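Glutamyl endopeptidase (Staphylococcus epidermidis, PDB 6PYM) probably cleaves peptide bonds on the carboxyl side of glutamate or aspartate, as a secreted chymotrypsin-like serine protease. Local coordinates at residues I129-Y134 with L158-S163; T121-N126 with V151-E156. The protein carries 1 engineered substitution. One frame throughout, in Å; residues are numbered along the deposited sequence.

Contact 1. Residues I129-Y134 with L158-S163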
ATOM      1  N   ILE A 129       0.882  -9.849  11.855  1.00 10.14           N
ATOM      2  CA  ILE A 129       0.509  -8.808  10.906  1.00  9.92           C
ATOM      3  C   ILE A 129       0.111  -9.451   9.584  1.00  8.73           C
ATOM      4  O   ILE A 129       0.282 -10.652   9.370  1.00  9.65           O
ATOM      5  CB  ILE A 129       1.658  -7.802  10.686  1.00  9.57           C
ATOM      6  CG1 ILE A 129       2.903  -8.540  10.193  1.00 10.90           C
ATOM      7  CG2 ILE A 129       1.949  -7.013  11.976  1.00 11.12           C
ATOM      8  CD1 ILE A 129       3.897  -7.657   9.486  1.00 12.25           C
ATOM      9  N   THR A 130      -0.422  -8.623   8.686  1.00  9.07           N
ATOM     10  CA  THR A 130      -0.659  -9.010   7.306  1.00  9.32           C
ATOM     11  C   THR A 130      -0.090  -7.956   6.370  1.00  8.16           C
ATOM     12  O   THR A 130       0.040  -6.783   6.734  1.00  9.62           O
ATOM     13  CB  THR A 130      -2.150  -9.190   6.998  1.00 10.01           C
ATOM     14  OG1 THR A 130      -2.871  -8.006   7.370  1.00  9.71           O
ATOM     15  CG2 THR A 130      -2.721 -10.389   7.740  1.00 11.03           C
ATOM     16  N   VAL A 131       0.248  -8.385   5.157  1.00  7.85           N
ATOM     17  CA  VAL A 131       0.583  -7.489   4.053  1.00  7.71           C
ATOM     18  C   VAL A 131      -0.359  -7.850   2.920  1.00  6.85           C
ATOM     19  O   VAL A 131      -0.393  -9.010   2.490  1.00  7.92           O
ATOM     20  CB  VAL A 131       2.060  -7.599   3.635  1.00  7.70           C
ATOM     21  CG1 VAL A 131       2.330  -6.778   2.373  1.00  9.78           C
ATOM     22  CG2 VAL A 131       2.937  -7.111   4.763  1.00  9.50           C
ATOM     23  N   THR A 132      -1.116  -6.871   2.439  1.00  7.09           N
ATOM     24  CA  THR A 132      -2.203  -7.143   1.511  1.00  7.05           C
ATOM     25  C   THR A 132      -2.072  -6.239   0.299  1.00  6.94           C
ATOM     26  O   THR A 132      -1.902  -5.025   0.439  1.00  7.22           O
ATOM     27  CB  THR A 132      -3.545  -6.997   2.222  1.00  8.03           C
ATOM     28  OG1 THR A 132      -3.557  -7.928   3.308  1.00  9.63           O
ATOM     29  CG2 THR A 132      -4.721  -7.281   1.280  1.00  9.04           C
ATOM     30  N   GLY A 133      -2.130  -6.837  -0.883  1.00  7.09           N
ATOM     31  CA  GLY A 133      -1.871  -6.104  -2.103  1.00  7.28           C
ATOM     32  C   GLY A 133      -1.921  -7.029  -3.295  1.00  6.67           C
ATOM     33  O   GLY A 133      -2.671  -8.013  -3.278  1.00  7.23           O
ATOM     34  N   TYR A 134      -1.125  -6.729  -4.321  1.00  6.83           N
ATOM     35  CA  TYR A 134      -1.310  -7.278  -5.666  1.00  7.30           C
ATOM     36  C   TYR A 134      -0.032  -7.952  -6.160  1.00  7.64           C
ATOM     37  O   TYR A 134       0.687  -7.406  -7.004  1.00  8.58           O
ATOM     38  CB  TYR A 134      -1.808  -6.177  -6.606  1.00  8.49           C
ATOM     39  CG  TYR A 134      -3.196  -5.716  -6.231  1.00  7.94           C
ATOM     40  CD1 TYR A 134      -4.305  -6.371  -6.739  1.00  8.13           C
ATOM     41  CD2 TYR A 134      -3.400  -4.672  -5.328  1.00  7.98           C
ATOM     42  CE1 TYR A 134      -5.579  -6.003  -6.381  1.00  8.50           C
ATOM     43  CE2 TYR A 134      -4.680  -4.290  -4.970  1.00  7.95           C
ATOM     44  CZ  TYR A 134      -5.763  -4.953  -5.505  1.00  8.16           C
ATOM     45  OH  TYR A 134      -7.031  -4.551  -5.140  1.00  9.18           O
ATOM     46  N   LEU A 158      10.708  -1.568   9.018  1.00  9.95           N
ATOM     47  CA  LEU A 158      10.028  -2.652   9.720  1.00  9.83           C
ATOM     48  C   LEU A 158      10.074  -3.877   8.821  1.00  9.95           C
ATOM     49  O   LEU A 158       9.657  -3.806   7.659  1.00 10.28           O
ATOM     50  CB  LEU A 158       8.577  -2.285  10.111  1.00 12.61           C
ATOM     51  CG  LEU A 158       7.783  -3.329  10.926  1.00 12.98           C
ATOM     52  CD1 LEU A 158       6.772  -2.682  11.857  1.00 14.47           C
ATOM     53  CD2 LEU A 158       7.067  -4.319  10.010  1.00 15.16           C
ATOM     54  N   ARG A 159      10.587  -4.987   9.347  1.00  9.32           N
ATOM     55  CA  ARG A 159      10.761  -6.208   8.573  1.00  9.29           C
ATOM     56  C   ARG A 159       9.888  -7.319   9.127  1.00  9.08           C
ATOM     57  O   ARG A 159       9.521  -7.321  10.307  1.00  9.60           O
ATOM     58  CB  ARG A 159      12.218  -6.673   8.601  1.00 10.35           C
ATOM     59  CG  ARG A 159      13.193  -5.651   8.061  1.00 11.12           C
ATOM     60  CD  ARG A 159      14.619  -6.072   8.335  1.00 11.84           C
ATOM     61  NE  ARG A 159      15.556  -5.089   7.803  1.00 13.68           N
ATOM     62  CZ  ARG A 159      16.854  -5.053   8.091  1.00 14.93           C
ATOM     63  NH1 ARG A 159      17.385  -5.945   8.916  1.00 18.02           N
ATOM     64  NH2 ARG A 159      17.621  -4.114   7.555  1.00 20.07           N
ATOM     65  N   TYR A 160       9.595  -8.294   8.266  1.00  8.00           N
ATOM     66  CA  TYR A 160       8.690  -9.378   8.625  1.00  8.73           C
ATOM     67  C   TYR A 160       9.074 -10.656   7.891  1.00  8.43           C
ATOM     68  O   TYR A 160       9.835 -10.641   6.917  1.00  9.16           O
ATOM     69  CB  TYR A 160       7.215  -9.012   8.378  1.00  9.20           C
ATOM     70  CG  TYR A 160       6.998  -8.035   7.242  1.00  7.87           C
ATOM     71  CD1 TYR A 160       7.080  -8.435   5.908  1.00  8.42           C
ATOM     72  CD2 TYR A 160       6.699  -6.713   7.509  1.00  8.91           C
ATOM     73  CE1 TYR A 160       6.873  -7.531   4.884  1.00  7.87           C
ATOM     74  CE2 TYR A 160       6.501  -5.802   6.499  1.00  9.28           C
ATOM     75  CZ  TYR A 160       6.585  -6.208   5.187  1.00  7.83           C
ATOM     76  OH  TYR A 160       6.377  -5.278   4.199  1.00  8.73           O
ATOM     77  N   ASP A 161       8.505 -11.767   8.369  1.00  8.81           N
ATOM     78  CA  ASP A 161       8.841 -13.110   7.899  1.00  8.99           C
ATOM     79  C   ASP A 161       7.827 -13.678   6.911  1.00  8.88           C
ATOM     80  O   ASP A 161       7.932 -14.850   6.533  1.00 10.25           O
ATOM     81  CB  ASP A 161       9.047 -14.070   9.082  1.00 10.60           C
ATOM     82  CG  ASP A 161       7.753 -14.418   9.815  1.00 12.35           C
ATOM     83  OD1 ASP A 161       6.654 -14.005   9.406  1.00 12.08           O
ATOM     84  OD2 ASP A 161       7.840 -15.143  10.835  1.00 16.86           O
ATOM     85  N   LEU A 162       6.860 -12.882   6.479  1.00  9.17           N
ATOM     86  CA  LEU A 162       5.838 -13.313   5.540  1.00  8.87           C
ATOM     87  C   LEU A 162       6.309 -13.085   4.104  1.00  8.22           C
ATOM     88  O   LEU A 162       7.158 -12.231   3.834  1.00  9.92           O
ATOM     89  CB  LEU A 162       4.528 -12.569   5.809  1.00  9.39           C
ATOM     90  CG  LEU A 162       4.573 -11.039   5.800  1.00  8.27           C
ATOM     91  CD1 LEU A 162       4.355 -10.465   4.396  1.00 10.52           C
ATOM     92  CD2 LEU A 162       3.567 -10.454   6.796  1.00 12.46           C
ATOM     93  N   SER A 163       5.747 -13.862   3.180  1.00  8.14           N
ATOM     94  CA  SER A 163       6.153 -13.826   1.778  1.00  8.23           C
ATOM     95  C   SER A 163       5.438 -12.735   0.980  1.00  7.85           C
ATOM     96  O   SER A 163       4.265 -12.425   1.210  1.00  8.42           O
ATOM     97  CB  SER A 163       5.866 -15.170   1.119  1.00  9.21           C
ATOM     98  OG  SER A 163       6.715 -16.196   1.600  1.00  9.39           O
TER
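Ile129 and Val131 face Tyr160 and Leu162 across the interior of the second β-barrel of the chymotrypsin-like double-barrel fold, with CA atoms 8.5 Å apart for Ile129 and Tyr160 and no backbone hydrogen bond between the segments. Strands 128-133 and 157-160 are instead each paired antiparallel with strand 143-154, and alternate residues of 129-131 turn their side chains inward. Val131 lays CG2 over one face of the Tyr160 ring. This CH-pi contact sets the methyl 4.1 Å from the ring centroid of Tyr160 and 24° off the ring normal, displaced toward the hydroxyl-bearing rim. Beyond that rim, Tyr160 OH is hydrogen-bonded to His184 ND1, so the buried phenol oxygen has a partner. Ile129 meets the same ring obliquely near its CB end: CD1 lies 3.6 Å from Tyr160 CD2. In Ile129, chi1 of 58° sets CG1 between the backbone N and the carbonyl carbon, and the extended chi2 (159°) brings CD1 to the tyrosine. Val173 of strand 172-174 packs on Ile129, Val131 and Tyr160 alike. The side chain of Val131 is about 9 Å from that of Ala169, the engineered residue at the predicted charge-relay serine position. Leu162 straddles the two aliphatic residues, its CD2 3.9 Å from Ile129 CD1 and its CD1 3.7 Å from Val131 CG2.

Contact 2. Residues T121-N126 with V151-E156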
ATOM      1  N   THR A 121       2.413   3.173  18.518  1.00 13.68           N
ATOM      2  CA  THR A 121       2.839   3.229  19.914  1.00 15.47           C
ATOM      3  C   THR A 121       2.997   1.838  20.520  1.00 14.35           C
ATOM      4  O   THR A 121       3.808   1.649  21.437  1.00 14.85           O
ATOM      5  CB  THR A 121       1.856   4.073  20.737  1.00 16.71           C
ATOM      6  OG1 THR A 121       2.366   4.249  22.065  1.00 21.29           O
ATOM      7  CG2 THR A 121       0.502   3.399  20.813  1.00 20.10           C
ATOM      8  N   ASP A 122       2.247   0.853  20.026  1.00 13.25           N
ATOM      9  CA  ASP A 122       2.240  -0.489  20.590  1.00 13.80           C
ATOM     10  C   ASP A 122       2.967  -1.515  19.733  1.00 12.92           C
ATOM     11  O   ASP A 122       3.058  -2.677  20.136  1.00 15.25           O
ATOM     12  CB  ASP A 122       0.799  -0.963  20.806  1.00 15.18           C
ATOM     13  CG  ASP A 122       0.071  -0.159  21.856  1.00 21.97           C
ATOM     14  OD1 ASP A 122       0.678   0.128  22.903  1.00 20.32           O
ATOM     15  OD2 ASP A 122      -1.108   0.184  21.635  1.00 25.59           O
ATOM     16  N   THR A 123       3.484  -1.123  18.572  1.00 12.15           N
ATOM     17  CA  THR A 123       3.989  -2.095  17.607  1.00 11.90           C
ATOM     18  C   THR A 123       5.324  -2.660  18.070  1.00 11.83           C
ATOM     19  O   THR A 123       6.222  -1.913  18.470  1.00 12.54           O
ATOM     20  CB  THR A 123       4.127  -1.418  16.247  1.00 11.56           C
ATOM     21  OG1 THR A 123       2.860  -0.842  15.907  1.00 11.63           O
ATOM     22  CG2 THR A 123       4.538  -2.416  15.163  1.00 12.28           C
ATOM     23  N   ARG A 124       5.456  -3.986  18.018  1.00 11.22           N
ATOM     24  CA  ARG A 124       6.613  -4.667  18.583  1.00 10.87           C
ATOM     25  C   ARG A 124       6.979  -5.876  17.740  1.00 12.45           C
ATOM     26  O   ARG A 124       6.146  -6.438  17.026  1.00 12.70           O
ATOM     27  CB  ARG A 124       6.332  -5.141  20.011  1.00 12.55           C
ATOM     28  CG  ARG A 124       6.198  -3.998  20.981  1.00 12.96           C
ATOM     29  CD  ARG A 124       5.793  -4.422  22.372  1.00 13.49           C
ATOM     30  NE  ARG A 124       5.726  -3.231  23.205  1.00 14.18           N
ATOM     31  CZ  ARG A 124       5.479  -3.210  24.511  1.00 12.90           C
ATOM     32  NH1 ARG A 124       5.263  -4.335  25.180  1.00 13.51           N
ATOM     33  NH2 ARG A 124       5.467  -2.044  25.136  1.00 14.69           N
ATOM     34  N   ILE A 125       8.239  -6.302  17.854  1.00 12.36           N
ATOM     35  CA  ILE A 125       8.628  -7.526  17.174  1.00 13.51           C
ATOM     36  C   ILE A 125       7.814  -8.690  17.738  1.00 12.55           C
ATOM     37  O   ILE A 125       7.338  -8.659  18.885  1.00 12.39           O
ATOM     38  CB  ILE A 125      10.143  -7.792  17.220  1.00 14.44           C
ATOM     39  CG1 ILE A 125      10.606  -8.051  18.654  1.00 15.65           C
ATOM     40  CG2 ILE A 125      10.905  -6.645  16.555  1.00 15.92           C
ATOM     41  CD1 ILE A 125      12.060  -8.478  18.754  1.00 21.04           C
ATOM     42  N   ASN A 126       7.595  -9.697  16.895  1.00 13.07           N
ATOM     43  CA  ASN A 126       6.803 -10.904  17.149  1.00 13.31           C
ATOM     44  C   ASN A 126       5.305 -10.671  16.965  1.00 14.86           C
ATOM     45  O   ASN A 126       4.521 -11.621  17.073  1.00 15.89           O
ATOM     46  CB  ASN A 126       7.077 -11.547  18.522  1.00 17.43           C
ATOM     47  CG  ASN A 126       6.581 -12.972  18.620  1.00 25.89           C
ATOM     48  OD1 ASN A 126       6.762 -13.771  17.702  1.00 29.66           O
ATOM     49  ND2 ASN A 126       5.944 -13.299  19.741  1.00 30.19           N
ATOM     50  N   VAL A 151       9.678  -9.025  12.517  1.00 10.37           N
ATOM     51  CA  VAL A 151      10.959  -9.530  12.999  1.00 11.49           C
ATOM     52  C   VAL A 151      11.967  -8.441  13.329  1.00 11.39           C
ATOM     53  O   VAL A 151      12.990  -8.746  13.960  1.00 13.51           O
ATOM     54  CB  VAL A 151      11.582 -10.580  12.052  1.00 11.59           C
ATOM     55  CG1 VAL A 151      10.630 -11.756  11.846  1.00 13.51           C
ATOM     56  CG2 VAL A 151      11.992  -9.952  10.722  1.00 12.30           C
ATOM     57  N   TYR A 152      11.724  -7.191  12.944  1.00 10.98           N
ATOM     58  CA  TYR A 152      12.692  -6.123  13.147  1.00 11.59           C
ATOM     59  C   TYR A 152      11.970  -4.791  13.046  1.00 11.75           C
ATOM     60  O   TYR A 152      11.129  -4.606  12.163  1.00 11.19           O
ATOM     61  CB  TYR A 152      13.789  -6.169  12.073  1.00 12.77           C
ATOM     62  CG  TYR A 152      14.796  -5.036  12.132  1.00 12.90           C
ATOM     63  CD1 TYR A 152      14.568  -3.834  11.473  1.00 14.35           C
ATOM     64  CD2 TYR A 152      15.992  -5.187  12.817  1.00 14.86           C
ATOM     65  CE1 TYR A 152      15.495  -2.802  11.519  1.00 16.47           C
ATOM     66  CE2 TYR A 152      16.926  -4.166  12.861  1.00 15.86           C
ATOM     67  CZ  TYR A 152      16.667  -2.977  12.219  1.00 15.26           C
ATOM     68  OH  TYR A 152      17.600  -1.959  12.273  1.00 19.74           O
ATOM     69  N   ILE A 153      12.316  -3.864  13.941  1.00 11.88           N
ATOM     70  CA  ILE A 153      11.855  -2.479  13.869  1.00 11.68           C
ATOM     71  C   ILE A 153      13.054  -1.591  14.176  1.00 13.07           C
ATOM     72  O   ILE A 153      13.668  -1.721  15.240  1.00 14.97           O
ATOM     73  CB  ILE A 153      10.724  -2.178  14.869  1.00 12.56           C
ATOM     74  CG1 ILE A 153       9.548  -3.145  14.716  1.00 12.44           C
ATOM     75  CG2 ILE A 153      10.248  -0.739  14.711  1.00 14.65           C
ATOM     76  CD1 ILE A 153       8.498  -2.995  15.807  1.00 12.46           C
ATOM     77  N   GLY A 154      13.399  -0.702  13.255  1.00 13.78           N
ATOM     78  CA  GLY A 154      14.508   0.203  13.491  1.00 17.19           C
ATOM     79  C   GLY A 154      14.421   1.421  12.602  1.00 15.87           C
ATOM     80  O   GLY A 154      14.388   1.284  11.375  1.00 15.04           O
ATOM     81  N   GLY A 155      14.385   2.608  13.203  1.00 16.22           N
ATOM     82  CA  GLY A 155      14.252   3.828  12.428  1.00 16.73           C
ATOM     83  C   GLY A 155      12.980   3.797  11.606  1.00 13.62           C
ATOM     84  O   GLY A 155      11.870   3.687  12.141  1.00 16.24           O
ATOM     85  N   GLU A 156      13.140   3.881  10.286  1.00 13.25           N
ATOM     86  CA  GLU A 156      12.029   3.846   9.343  1.00 12.70           C
ATOM     87  C   GLU A 156      11.864   2.479   8.683  1.00 11.82           C
ATOM     88  O   GLU A 156      11.210   2.378   7.639  1.00 11.61           O
ATOM     89  CB  GLU A 156      12.177   4.950   8.293  1.00 14.60           C
ATOM     90  CG  GLU A 156      11.992   6.342   8.888  1.00 17.00           C
ATOM     91  CD  GLU A 156      12.360   7.479   7.947  1.00 19.56           C
ATOM     92  OE1 GLU A 156      12.788   7.227   6.801  1.00 20.14           O
ATOM     93  OE2 GLU A 156      12.225   8.647   8.377  1.00 21.35           O
TER
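Ile153 packs against the 121-126 loop, and its branches divide at CB. CG2 stands anti to the backbone N, while CG1 is anti to the carbonyl carbon (chi1 -54°) and leads the chain toward the loop. CG1 is flanked by Ile125, whose CG2 is 4.2 Å away from Ile153 CG1, and by Leu158 of the next strand. CD1 extends the chain and ends against loop backbone as much as side chain. It lies 3.7 Å from Thr123 O and equally close to Arg124 CA, and the Ile125 N also borders this methyl. Thr123 adds its CG2, 4.1 Å from Ile153 CD1; its chi1 of -55° gives that methyl to the isoleucine and turns OG1 to a hydrogen bond with Asn120 OD1. The touching parts run obliquely in roughly opposing senses, the direction from Thr123 to Ile125 being 132° from that of Val151 to Ile153. At Val151 and Tyr152, strand 143-154 of the second barrel carries a classic β bulge, both residues facing Arg159 on the partner strand of the 143-154/157-160 hairpin. Ile125 settles on the peptide of this bulge. Its CG2 rests 3.7 Å from Tyr152 N and 3.8 Å from Val151 C, a methyl over the face of the amide. No hydrogen bond joins the two segments here; the backbone of Asn126 bonds instead to Val150, just before 151-156, and its O accepts from Lys149 NZ. The side chains of Val151 and Tyr152 point away from the loop, and the Tyr152 ring makes a cation-pi contact with Arg159.

Both contacts belong to the second barrel, and each uses one arm of a hairpin: 157-160 in contact 1, 143-154 in contact 2, but contact 1 is buried inside the barrel whereas contact 2 lies at the surface, with centres 13 Å apart. Residues 158-163 and 151-156 meet directly: Arg159 O is 2.8 Å from Val151 N and Arg159 N is 2.9 Å from Tyr152 O, probable hydrogen bonds across the bulge. The chain connects them, since the 121-126 loop leads into strand 128-133. Contact 1 interlocks side chains around an aromatic ring; contact 2 sets isoleucine methyls against main chain and a few aliphatic side chains at the surface. Leu158, two residues before Tyr160, touches Thr123 and Ile153.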